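Local coordinates for chloromuconate cycloisomerase (Rhodococcus opacus, PDB 4M0X), which is an enzyme of the enolase superfamily that pairs an enolase-like N-terminal domain with a barrel domain and binds a manganese ion, at residues A[205-210]-A[237-242]. Numbering follows the deposited sequence.
Sequences EAHRWL and RDKLSI
Leu-210 and Leu-240 form the buried half of this contact. Methyl CD2 of Leu-240 reaches across to Leu-210, with its CD2 3.9 Å from Leu-210 CD2. The same methyl also lies against CB and CG of Leu-210, each 4.1 Å away, so one branch of Leu-240 rests along the side of its partner. The two side chains meet at a slant. Leu-240 is the first residue to leave helical geometry after helix 230-239, and its side chain still turns back toward helix 203-215.

The outer half is looser and nearer solvent: Lys-239 is exposed and His-207 partly so. His-207 meets Lys-239 at the edge of its imidazole, near the ring plane, with CE1 4.1 Å from Lys-239 CG. With CG anti to the carbonyl carbon (chi1 -78°), the ring end comes nearer to Lys-239 than the start of the side chain does. The lysine crosses the histidine side chain at about a right angle, and its chain is bent at chi2 and chi4. Lys-239 NZ stays 4.6 Å from His-207 ND1; instead it hydrogen-bonds to the backbone O of Arg-237 in a neighbouring subunit. No hydrogen bond joins the two segments; they meet by side-chain packing alone.

Leu-236, one turn before Leu-240, touches Ala-206, His-207 and Leu-210 and extends the apolar seam. Trp-201 and Pro-224 also pack on Leu-210. Both helices belong to the outer layer of the barrel domain, around its parallel strands. They follow strands 192-196 and 220-222 in turn, and the chain leaving Leu-240 runs on into strand 244-246.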
# COMPACT_ATOMS: atom_id res chain seq x y z
N GLU A 205 17.31 9.66 18.36
CA GLU A 205 17.52 10.92 19.05
C GLU A 205 16.31 11.81 18.77
O GLU A 205 15.80 12.53 19.65
CB GLU A 205 18.80 11.60 18.55
CG GLU A 205 20.11 11.02 19.07
CD GLU A 205 21.31 11.63 18.38
OE1 GLU A 205 21.26 11.80 17.14
OE2 GLU A 205 22.32 11.94 19.07
N ALA A 206 15.84 11.76 17.53
CA ALA A 206 14.76 12.64 17.14
C ALA A 206 13.54 12.32 17.99
O ALA A 206 12.92 13.22 18.52
CB ALA A 206 14.47 12.48 15.66
N HIS A 207 13.24 11.03 18.15
CA HIS A 207 12.03 10.60 18.83
C HIS A 207 12.15 10.78 20.34
O HIS A 207 11.15 10.89 21.02
CB HIS A 207 11.73 9.12 18.53
CG HIS A 207 11.13 8.85 17.18
ND1 HIS A 207 9.77 8.76 16.98
CD2 HIS A 207 11.71 8.57 15.99
CE1 HIS A 207 9.54 8.47 15.71
NE2 HIS A 207 10.69 8.35 15.09
N ARG A 208 13.38 10.76 20.85
CA ARG A 208 13.64 10.98 22.26
C ARG A 208 13.42 12.44 22.63
O ARG A 208 12.73 12.74 23.62
CB ARG A 208 15.08 10.53 22.62
CG ARG A 208 15.69 11.11 23.91
CD ARG A 208 15.42 10.26 25.16
NE ARG A 208 16.48 10.36 26.18
CZ ARG A 208 17.69 9.79 26.09
NH1 ARG A 208 18.04 9.09 25.01
NH2 ARG A 208 18.57 9.92 27.08
N TRP A 209 14.00 13.35 21.84
CA TRP A 209 14.12 14.74 22.30
C TRP A 209 13.09 15.67 21.79
O TRP A 209 12.67 16.56 22.49
CB TRP A 209 15.52 15.29 22.07
CG TRP A 209 16.54 14.63 22.94
CD1 TRP A 209 17.51 13.76 22.56
CD2 TRP A 209 16.68 14.80 24.35
NE1 TRP A 209 18.25 13.36 23.66
CE2 TRP A 209 17.76 13.99 24.77
CE3 TRP A 209 15.99 15.55 25.31
CZ2 TRP A 209 18.16 13.91 26.11
CZ3 TRP A 209 16.40 15.47 26.65
CH2 TRP A 209 17.47 14.66 27.03
N LEU A 210 12.63 15.44 20.58
CA LEU A 210 11.59 16.29 20.02
C LEU A 210 10.39 16.43 20.95
O LEU A 210 10.03 17.54 21.23
CB LEU A 210 11.19 15.87 18.59
CG LEU A 210 11.82 16.64 17.42
CD1 LEU A 210 12.99 17.50 17.85
CD2 LEU A 210 12.20 15.78 16.20
N ARG A 237 6.54 12.52 11.57
CA ARG A 237 5.39 13.37 11.31
C ARG A 237 4.17 12.75 11.99
O ARG A 237 3.35 13.49 12.52
CB ARG A 237 5.16 13.56 9.82
CG ARG A 237 4.01 14.48 9.52
CD ARG A 237 3.48 14.35 8.11
NE ARG A 237 2.46 15.39 7.93
CZ ARG A 237 1.94 15.82 6.78
NH1 ARG A 237 2.30 15.31 5.60
NH2 ARG A 237 1.04 16.79 6.82
N ASP A 238 4.10 11.42 12.02
CA ASP A 238 3.01 10.73 12.73
C ASP A 238 3.15 10.75 14.26
O ASP A 238 2.18 11.00 14.96
CB ASP A 238 2.83 9.27 12.26
CG ASP A 238 2.46 9.15 10.78
OD1 ASP A 238 1.78 10.05 10.24
OD2 ASP A 238 2.86 8.14 10.14
N LYS A 239 4.31 10.47 14.82
CA LYS A 239 4.36 10.37 16.25
C LYS A 239 4.18 11.74 16.90
O LYS A 239 3.49 11.86 17.89
CB LYS A 239 5.65 9.72 16.70
CG LYS A 239 5.58 8.20 16.65
CD LYS A 239 5.37 7.58 18.03
CE LYS A 239 5.40 6.06 17.97
NZ LYS A 239 6.51 5.45 17.16
N LEU A 240 4.75 12.78 16.28
CA LEU A 240 4.90 14.09 16.87
C LEU A 240 3.66 14.96 16.92
O LEU A 240 2.85 14.97 15.99
CB LEU A 240 5.98 14.82 16.10
CG LEU A 240 7.39 14.71 16.68
CD1 LEU A 240 7.77 13.28 17.00
CD2 LEU A 240 8.36 15.32 15.68
N SER A 241 3.53 15.70 18.02
CA SER A 241 2.43 16.62 18.24
C SER A 241 2.70 17.94 17.52
O SER A 241 1.87 18.85 17.52
CB SER A 241 2.28 16.88 19.73
OG SER A 241 3.51 17.37 20.30
N ILE A 242 3.88 18.06 16.91
CA ILE A 242 4.26 19.30 16.24
C ILE A 242 4.66 18.95 14.82
O ILE A 242 5.07 17.83 14.56
CB ILE A 242 5.43 20.03 16.95
CG1 ILE A 242 6.59 19.07 17.24
CG2 ILE A 242 4.95 20.74 18.22
CD1 ILE A 242 7.88 19.78 17.55